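Local coordinates for imidazoleglycerol-phosphate dehydratase (PDB 2AE8), which catalyses the manganese-dependent dehydration of imidazoleglycerol phosphate to imidazoleacetol phosphate, the sixth step of histidine biosynthesis, at residues 150-154 against 155-159. Residues are numbered along the deposited sequence; the frame is centred on the assembly and turned at random.
Sequences KEKVG and TFDTE
The ring of Phe-156 meets Val-153 at an edge: CG2 of the valine lies near the ring plane, 4.0 Å from CD2 of Phe-156. The phenyl group, its CG anti to the backbone N (chi1 -171°), leads away from the partner strand to pack against Phe-62, the planes about 40° apart, and against Thr-94 of helix 90-111, a probable substrate-binding residue. A second flat group, the carboxylate of Asp-157, is approached on the syn side of OD2 by NZ of Lys-152, 27° out of its plane, in a salt bridge modelled at 2.5 Å from NZ to OD2. Lysine and aspartate run side by side from a non-hydrogen-bonded pair, and the lysine chain bends at its last torsion to bring its ammonium to the acid.

The frame is a β-hairpin with a two-residue loop, Gly-154 and Thr-155, closed by a type II' turn, with Gly-154 at the positive-phi corner. Val-153 and Phe-156 form the hydrogen-bonded pair, with Val-153 N to Phe-156 O at 3.0 Å and Phe-156 N to Val-153 O at 2.9 Å. Beyond it, Thr-158 N donates to Glu-151 O over 3.1 Å. That carbonyl also accepts from a water, which in turn takes the N-H of Glu-159, so that one water bridges the two backbones.

The face of Phe-156 packs largely within its own subunit, although Val-153 also touches Glu-159 of a neighbouring one; the face of Lys-152 and Asp-157 carries polar bonds to another subunit. Lys-152 NZ also donates to Gly-154 O of a second subunit, while Asp-157 OD1 accepts from Gly-154 N of that same subunit. Each charged group thus bonds both within the hairpin and across the subunit boundary, consistent with the ion pair being part of the interface in the 24-chain assembly.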
loop_
_atom_site.group_PDB
_atom_site.type_symbol
_atom_site.label_atom_id
_atom_site.label_comp_id
_atom_site.label_asym_id
_atom_site.label_seq_id
_atom_site.Cartn_x
_atom_site.Cartn_y
_atom_site.Cartn_z
ATOM N N LYS B 150 -2.806 23.858 -21.421
ATOM C CA LYS B 150 -1.505 24.465 -21.709
ATOM C C LYS B 150 -1.386 25.817 -20.998
ATOM O O LYS B 150 -2.393 26.427 -20.651
ATOM C CB LYS B 150 -1.304 24.611 -23.233
ATOM C CG LYS B 150 -1.237 23.298 -24.031
ATOM C CD LYS B 150 0.057 22.555 -23.762
ATOM C CE LYS B 150 0.135 21.218 -24.504
ATOM N NZ LYS B 150 -0.819 20.228 -23.917
ATOM N N GLU B 151 -0.166 26.272 -20.758
ATOM C CA GLU B 151 0.054 27.516 -20.029
ATOM C C GLU B 151 -0.187 28.746 -20.934
ATOM O O GLU B 151 -0.449 29.853 -20.449
ATOM C CB GLU B 151 1.485 27.534 -19.442
ATOM C CG GLU B 151 1.786 26.324 -18.527
ATOM C CD GLU B 151 2.959 26.554 -17.573
ATOM O OE1 GLU B 151 3.696 27.541 -17.752
ATOM O OE2 GLU B 151 3.131 25.749 -16.619
ATOM N N LYS B 152 -0.084 28.529 -22.244
ATOM C CA LYS B 152 -0.305 29.575 -23.241
ATOM C C LYS B 152 -1.085 29.068 -24.432
ATOM O O LYS B 152 -0.963 27.896 -24.815
ATOM C CB LYS B 152 1.031 30.137 -23.748
ATOM C CG LYS B 152 1.750 31.057 -22.719
ATOM C CD LYS B 152 2.902 31.831 -23.350
ATOM C CE LYS B 152 3.828 32.456 -22.301
ATOM N NZ LYS B 152 3.379 33.794 -21.817
ATOM N N VAL B 153 -1.878 29.963 -25.025
ATOM C CA VAL B 153 -2.367 29.778 -26.383
ATOM C C VAL B 153 -1.787 30.928 -27.191
ATOM O O VAL B 153 -2.063 32.104 -26.912
ATOM C CB VAL B 153 -3.916 29.767 -26.476
ATOM C CG1 VAL B 153 -4.459 28.445 -25.983
ATOM C CG2 VAL B 153 -4.503 30.898 -25.643
ATOM N N GLY B 154 -0.953 30.589 -28.167
ATOM C CA GLY B 154 -0.090 31.581 -28.818
ATOM C C GLY B 154 0.701 32.318 -27.752
ATOM O O GLY B 154 1.471 31.725 -26.992
ATOM N N THR B 155 0.484 33.622 -27.663
ATOM C CA THR B 155 1.234 34.427 -26.720
ATOM C C THR B 155 0.408 34.726 -25.450
ATOM O O THR B 155 0.895 35.343 -24.500
ATOM C CB THR B 155 1.704 35.723 -27.442
ATOM O OG1 THR B 155 2.808 36.308 -26.734
ATOM C CG2 THR B 155 0.577 36.690 -27.556
ATOM N N PHE B 156 -0.843 34.281 -25.440
ATOM C CA PHE B 156 -1.789 34.592 -24.350
ATOM C C PHE B 156 -1.660 33.650 -23.140
ATOM O O PHE B 156 -1.820 32.440 -23.283
ATOM C CB PHE B 156 -3.212 34.510 -24.906
ATOM C CG PHE B 156 -4.282 35.005 -23.973
ATOM C CD1 PHE B 156 -4.470 36.381 -23.766
ATOM C CD2 PHE B 156 -5.139 34.100 -23.337
ATOM C CE1 PHE B 156 -5.471 36.845 -22.919
ATOM C CE2 PHE B 156 -6.136 34.553 -22.493
ATOM C CZ PHE B 156 -6.315 35.924 -22.283
ATOM N N ASP B 157 -1.421 34.223 -21.958
ATOM C CA ASP B 157 -1.389 33.474 -20.700
ATOM C C ASP B 157 -2.780 32.981 -20.342
ATOM O O ASP B 157 -3.690 33.743 -20.079
ATOM C CB ASP B 157 -0.827 34.327 -19.557
ATOM C CG ASP B 157 0.667 34.588 -19.706
ATOM O OD1 ASP B 157 1.133 35.651 -19.281
ATOM O OD2 ASP B 157 1.381 33.716 -20.237
ATOM N N THR B 158 -2.907 31.670 -20.348
ATOM C CA THR B 158 -4.136 30.964 -20.166
ATOM C C THR B 158 -4.710 31.179 -18.721
ATOM O O THR B 158 -5.937 31.133 -18.496
ATOM C CB THR B 158 -3.763 29.504 -20.546
ATOM O OG1 THR B 158 -4.635 28.957 -21.537
ATOM C CG2 THR B 158 -3.518 28.632 -19.387
ATOM N N GLU B 159 -3.842 31.443 -17.750
ATOM C CA GLU B 159 -4.323 31.824 -16.407
ATOM C C GLU B 159 -5.199 33.095 -16.393
ATOM O O GLU B 159 -5.902 33.357 -15.414
ATOM C CB GLU B 159 -3.181 31.937 -15.386
ATOM C CG GLU B 159 -2.243 33.134 -15.551
ATOM C CD GLU B 159 -1.139 33.159 -14.492
ATOM O OE1 GLU B 159 -0.981 32.163 -13.729
ATOM O OE2 GLU B 159 -0.417 34.184 -14.415
HETATM O O HOH W 1 -0.938 30.992 -17.993
#